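Long-range contact in Non-sulfated chondroitin lyase E66 (PDB 3VSN), which cleaves non-sulfated chondroitin as a baculovirus envelope lyase essential for oral infection, and may digest the chondroitin sulfate barrier of the host midgut: residues L42-V53 and H83-N94. Numbering follows the deposited sequence.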
loop_
_atom_site.group_PDB
_atom_site.type_symbol
_atom_site.label_atom_id
_atom_site.label_comp_id
_atom_site.label_asym_id
_atom_site.label_seq_id
_atom_site.Cartn_x
_atom_site.Cartn_y
_atom_site.Cartn_z
ATOM N N LEU A 42 -16.288 -5.117 -17.889
ATOM C CA LEU A 42 -16.184 -3.657 -17.758
ATOM C C LEU A 42 -16.372 -3.139 -16.329
ATOM O O LEU A 42 -15.542 -2.371 -15.837
ATOM C CB LEU A 42 -17.130 -2.923 -18.726
ATOM C CG LEU A 42 -17.036 -1.386 -18.728
ATOM C CD1 LEU A 42 -15.608 -0.889 -18.933
ATOM C CD2 LEU A 42 -17.956 -0.783 -19.778
ATOM N N SER A 43 -17.456 -3.545 -15.673
ATOM C CA SER A 43 -17.709 -3.115 -14.296
ATOM C C SER A 43 -16.544 -3.484 -13.379
ATOM O O SER A 43 -16.062 -2.653 -12.611
ATOM C CB SER A 43 -19.027 -3.690 -13.771
ATOM O OG SER A 43 -20.126 -2.982 -14.317
ATOM N N TYR A 44 -16.079 -4.724 -13.492
ATOM C CA TYR A 44 -14.926 -5.198 -12.731
ATOM C C TYR A 44 -13.659 -4.391 -13.032
ATOM O O TYR A 44 -12.957 -3.958 -12.113
ATOM C CB TYR A 44 -14.699 -6.686 -13.008
ATOM C CG TYR A 44 -13.459 -7.255 -12.368
ATOM C CD1 TYR A 44 -13.431 -7.559 -11.010
ATOM C CD2 TYR A 44 -12.313 -7.498 -13.126
ATOM C CE1 TYR A 44 -12.295 -8.083 -10.423
ATOM C CE2 TYR A 44 -11.173 -8.023 -12.546
ATOM C CZ TYR A 44 -11.174 -8.315 -11.198
ATOM O OH TYR A 44 -10.042 -8.833 -10.625
ATOM N N SER A 45 -13.377 -4.191 -14.318
ATOM C CA SER A 45 -12.203 -3.432 -14.752
ATOM C C SER A 45 -12.240 -1.995 -14.236
ATOM O O SER A 45 -11.237 -1.475 -13.746
ATOM C CB SER A 45 -12.098 -3.438 -16.278
ATOM O OG SER A 45 -10.948 -2.731 -16.705
ATOM N N PHE A 46 -13.410 -1.373 -14.346
ATOM C CA PHE A 46 -13.645 -0.015 -13.871
ATOM C C PHE A 46 -13.385 0.096 -12.365
ATOM O O PHE A 46 -12.852 1.102 -11.899
ATOM C CB PHE A 46 -15.086 0.381 -14.200
ATOM C CG PHE A 46 -15.355 1.860 -14.154
ATOM C CD1 PHE A 46 -14.628 2.753 -14.945
ATOM C CD2 PHE A 46 -16.381 2.357 -13.358
ATOM C CE1 PHE A 46 -14.905 4.113 -14.915
ATOM C CE2 PHE A 46 -16.665 3.716 -13.326
ATOM C CZ PHE A 46 -15.926 4.594 -14.105
ATOM N N SER A 47 -13.740 -0.948 -11.614
ATOM C CA SER A 47 -13.497 -0.976 -10.163
ATOM C C SER A 47 -12.003 -0.987 -9.811
ATOM O O SER A 47 -11.627 -0.642 -8.692
ATOM C CB SER A 47 -14.238 -2.149 -9.491
ATOM O OG SER A 47 -13.560 -3.385 -9.663
ATOM N N GLN A 48 -11.165 -1.362 -10.776
ATOM C CA GLN A 48 -9.712 -1.375 -10.604
ATOM C C GLN A 48 -9.045 -0.079 -11.056
ATOM O O GLN A 48 -7.913 0.203 -10.663
ATOM C CB GLN A 48 -9.088 -2.535 -11.381
ATOM C CG GLN A 48 -9.488 -3.919 -10.901
ATOM C CD GLN A 48 -8.759 -5.016 -11.651
ATOM O OE1 GLN A 48 -8.309 -4.820 -12.785
ATOM N NE2 GLN A 48 -8.632 -6.180 -11.022
ATOM N N LYS A 49 -9.745 0.695 -11.884
ATOM C CA LYS A 49 -9.174 1.879 -12.528
ATOM C C LYS A 49 -9.064 3.052 -11.556
ATOM O O LYS A 49 -10.068 3.507 -11.006
ATOM C CB LYS A 49 -10.013 2.273 -13.754
ATOM C CG LYS A 49 -9.408 3.388 -14.593
ATOM C CD LYS A 49 -10.290 3.724 -15.790
ATOM C CE LYS A 49 -9.546 4.609 -16.780
ATOM N NZ LYS A 49 -10.424 5.001 -17.922
ATOM N N ALA A 50 -7.839 3.541 -11.368
ATOM C CA ALA A 50 -7.556 4.601 -10.395
ATOM C C ALA A 50 -8.226 5.934 -10.740
ATOM O O ALA A 50 -8.853 6.555 -9.881
ATOM C CB ALA A 50 -6.050 4.781 -10.227
ATOM N N GLU A 51 -8.095 6.363 -11.994
ATOM C CA GLU A 51 -8.640 7.647 -12.440
ATOM C C GLU A 51 -9.982 7.435 -13.135
ATOM O O GLU A 51 -10.044 6.854 -14.225
ATOM C CB GLU A 51 -7.642 8.358 -13.365
ATOM C CG GLU A 51 -6.316 8.680 -12.683
ATOM C CD GLU A 51 -5.179 8.993 -13.645
ATOM O OE1 GLU A 51 -5.344 8.869 -14.881
ATOM O OE2 GLU A 51 -4.094 9.359 -13.151
ATOM N N LYS A 52 -11.055 7.891 -12.491
ATOM C CA LYS A 52 -12.412 7.674 -12.998
ATOM C C LYS A 52 -13.449 8.545 -12.300
ATOM O O LYS A 52 -13.180 9.122 -11.245
ATOM C CB LYS A 52 -12.812 6.194 -12.873
ATOM C CG LYS A 52 -12.790 5.628 -11.456
ATOM C CD LYS A 52 -13.464 4.266 -11.416
ATOM C CE LYS A 52 -13.578 3.725 -9.998
ATOM N NZ LYS A 52 -12.288 3.174 -9.504
ATOM N N VAL A 53 -14.628 8.633 -12.914
ATOM C CA VAL A 53 -15.809 9.234 -12.302
ATOM C C VAL A 53 -16.888 8.151 -12.231
ATOM O O VAL A 53 -17.410 7.704 -13.260
ATOM C CB VAL A 53 -16.313 10.472 -13.088
ATOM C CG1 VAL A 53 -17.669 10.934 -12.576
ATOM C CG2 VAL A 53 -15.305 11.610 -13.004
ATOM N N HIS A 83 -13.803 11.531 -18.484
ATOM C CA HIS A 83 -14.107 10.582 -17.404
ATOM C C HIS A 83 -15.580 10.346 -17.219
ATOM O O HIS A 83 -16.004 9.219 -16.977
ATOM C CB HIS A 83 -13.486 11.029 -16.082
ATOM C CG HIS A 83 -11.988 10.853 -16.018
ATOM N ND1 HIS A 83 -11.384 9.677 -16.271
ATOM C CD2 HIS A 83 -10.977 11.754 -15.690
ATOM C CE1 HIS A 83 -10.056 9.816 -16.124
ATOM N NE2 HIS A 83 -9.808 11.089 -15.770
ATOM N N THR A 84 -16.372 11.409 -17.333
ATOM C CA THR A 84 -17.819 11.316 -17.166
ATOM C C THR A 84 -18.469 10.480 -18.277
ATOM O O THR A 84 -19.378 9.691 -18.006
ATOM C CB THR A 84 -18.453 12.720 -17.050
ATOM O OG1 THR A 84 -17.787 13.450 -16.010
ATOM C CG2 THR A 84 -19.930 12.634 -16.718
ATOM N N LEU A 85 -17.989 10.641 -19.513
ATOM C CA LEU A 85 -18.437 9.806 -20.632
ATOM C C LEU A 85 -18.136 8.325 -20.401
ATOM O O LEU A 85 -18.994 7.470 -20.635
ATOM C CB LEU A 85 -17.808 10.267 -21.955
ATOM C CG LEU A 85 -18.395 11.501 -22.644
ATOM C CD1 LEU A 85 -17.533 11.883 -23.835
ATOM C CD2 LEU A 85 -19.836 11.261 -23.074
ATOM N N ILE A 86 -16.918 8.031 -19.947
ATOM C CA ILE A 86 -16.533 6.655 -19.616
ATOM C C ILE A 86 -17.423 6.111 -18.494
ATOM O O ILE A 86 -17.906 4.981 -18.577
ATOM C CB ILE A 86 -15.031 6.537 -19.264
ATOM C CG1 ILE A 86 -14.173 6.837 -20.503
ATOM C CG2 ILE A 86 -14.707 5.148 -18.711
ATOM C CD1 ILE A 86 -12.717 7.136 -20.200
ATOM N N GLY A 87 -17.659 6.925 -17.465
ATOM C CA GLY A 87 -18.564 6.548 -16.373
ATOM C C GLY A 87 -19.964 6.194 -16.858
ATOM O O GLY A 87 -20.587 5.249 -16.356
ATOM N N TYR A 88 -20.458 6.953 -17.835
ATOM C CA TYR A 88 -21.763 6.685 -18.438
ATOM C C TYR A 88 -21.774 5.412 -19.293
ATOM O O TYR A 88 -22.793 4.725 -19.361
ATOM C CB TYR A 88 -22.253 7.887 -19.255
ATOM C CG TYR A 88 -23.106 8.872 -18.474
ATOM C CD1 TYR A 88 -22.658 10.169 -18.225
ATOM C CD2 TYR A 88 -24.363 8.503 -17.987
ATOM C CE1 TYR A 88 -23.438 11.072 -17.517
ATOM C CE2 TYR A 88 -25.149 9.399 -17.276
ATOM C CZ TYR A 88 -24.681 10.678 -17.044
ATOM O OH TYR A 88 -25.458 11.572 -16.344
ATOM N N CYS A 89 -20.647 5.102 -19.937
ATOM C CA CYS A 89 -20.497 3.833 -20.656
ATOM C C CYS A 89 -20.679 2.648 -19.720
ATOM O O CYS A 89 -21.368 1.684 -20.057
ATOM C CB CYS A 89 -19.128 3.733 -21.333
ATOM S SG CYS A 89 -18.936 4.801 -22.771
ATOM N N VAL A 90 -20.063 2.732 -18.544
ATOM C CA VAL A 90 -20.156 1.673 -17.536
ATOM C C VAL A 90 -21.605 1.516 -17.055
ATOM O O VAL A 90 -22.098 0.392 -16.911
ATOM C CB VAL A 90 -19.179 1.920 -16.358
ATOM C CG1 VAL A 90 -19.312 0.841 -15.287
ATOM C CG2 VAL A 90 -17.740 1.982 -16.863
ATOM N N ARG A 91 -22.284 2.641 -16.836
ATOM C CA ARG A 91 -23.707 2.651 -16.471
ATOM C C ARG A 91 -24.577 2.020 -17.558
ATOM O O ARG A 91 -25.462 1.213 -17.266
ATOM C CB ARG A 91 -24.197 4.075 -16.191
ATOM C CG ARG A 91 -23.633 4.715 -14.932
ATOM C CD ARG A 91 -24.452 5.932 -14.523
ATOM N NE ARG A 91 -25.816 5.554 -14.157
ATOM C CZ ARG A 91 -26.784 6.408 -13.838
ATOM N NH1 ARG A 91 -26.562 7.718 -13.836
ATOM N NH2 ARG A 91 -27.988 5.947 -13.525
ATOM N N TYR A 92 -24.322 2.398 -18.809
ATOM C CA TYR A 92 -25.054 1.851 -19.951
ATOM C C TYR A 92 -24.910 0.329 -20.035
ATOM O O TYR A 92 -25.853 -0.384 -20.396
ATOM C CB TYR A 92 -24.552 2.488 -21.252
ATOM C CG TYR A 92 -25.288 2.001 -22.478
ATOM C CD1 TYR A 92 -26.487 2.594 -22.870
ATOM C CD2 TYR A 92 -24.796 0.938 -23.236
ATOM C CE1 TYR A 92 -27.169 2.149 -23.990
ATOM C CE2 TYR A 92 -25.476 0.482 -24.355
ATOM C CZ TYR A 92 -26.662 1.092 -24.724
ATOM O OH TYR A 92 -27.339 0.647 -25.832
ATOM N N ASN A 93 -23.719 -0.151 -19.693
ATOM C CA ASN A 93 -23.351 -1.552 -19.834
ATOM C C ASN A 93 -23.700 -2.408 -18.607
ATOM O O ASN A 93 -23.655 -3.640 -18.671
ATOM C CB ASN A 93 -21.854 -1.636 -20.159
ATOM C CG ASN A 93 -21.377 -3.052 -20.406
ATOM O OD1 ASN A 93 -20.667 -3.625 -19.574
ATOM N ND2 ASN A 93 -21.747 -3.621 -21.551
ATOM N N ASN A 94 -24.065 -1.755 -17.504
ATOM C CA ASN A 94 -24.277 -2.444 -16.226
ATOM C C ASN A 94 -25.719 -2.907 -16.020
ATOM O O ASN A 94 -26.634 -2.090 -15.878
ATOM C CB ASN A 94 -23.807 -1.564 -15.059
ATOM C CG ASN A 94 -23.888 -2.270 -13.714
ATOM O OD1 ASN A 94 -23.846 -3.496 -13.632
ATOM N ND2 ASN A 94 -24.001 -1.488 -12.650
HETATM O O HOH W 1 -20.609 -2.065 -17.046
HETATM O O HOH W 2 -22.028 -5.461 -14.900
HETATM O O HOH W 3 -11.880 6.948 -16.491
HETATM O O HOH W 4 -14.530 7.417 -15.542
#
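F46 lays one face of its ring against V90, joining two helices of the alpha/alpha toroid, 29-48 and 75-93, whose short segments run roughly antiparallel at 145°. Methyl CG2 of V90 sits 3.7 Å from the F46 ring centroid, a CH-pi contact 13° off the normal; the beta-branched valine presents this methyl squarely while CG1 reaches CD2 of the ring. F46 already points at helix 83-93, and its chi1 of -162° turns the ring to V90; CE1 meets I86 CG2. L42 extends the apolar patch, its CG 3.9 Å from V90 CG2.

The loop after helix 29-48 carries K49 to V53 past H83 to G87. CD of K52 covers the opposite ring face; its NZ donates to K49 O at 2.7 Å, probably helping hold the chain there. G87, lacking a side chain, lets V53 O approach its CA to 3.5 Å in a CA-H...O contact.

No direct hydrogen bond crosses; waters link S43 OG to V90 O and V53 N to H83 O. K49 NZ forms a salt bridge with E146; E51 OE1 forms one with R194 and is hydrogen-bonded to Y138. A third water bonds K49 NZ and E51 O and lies in the H83 imidazole plane, 2.8 Å from H83 ND1.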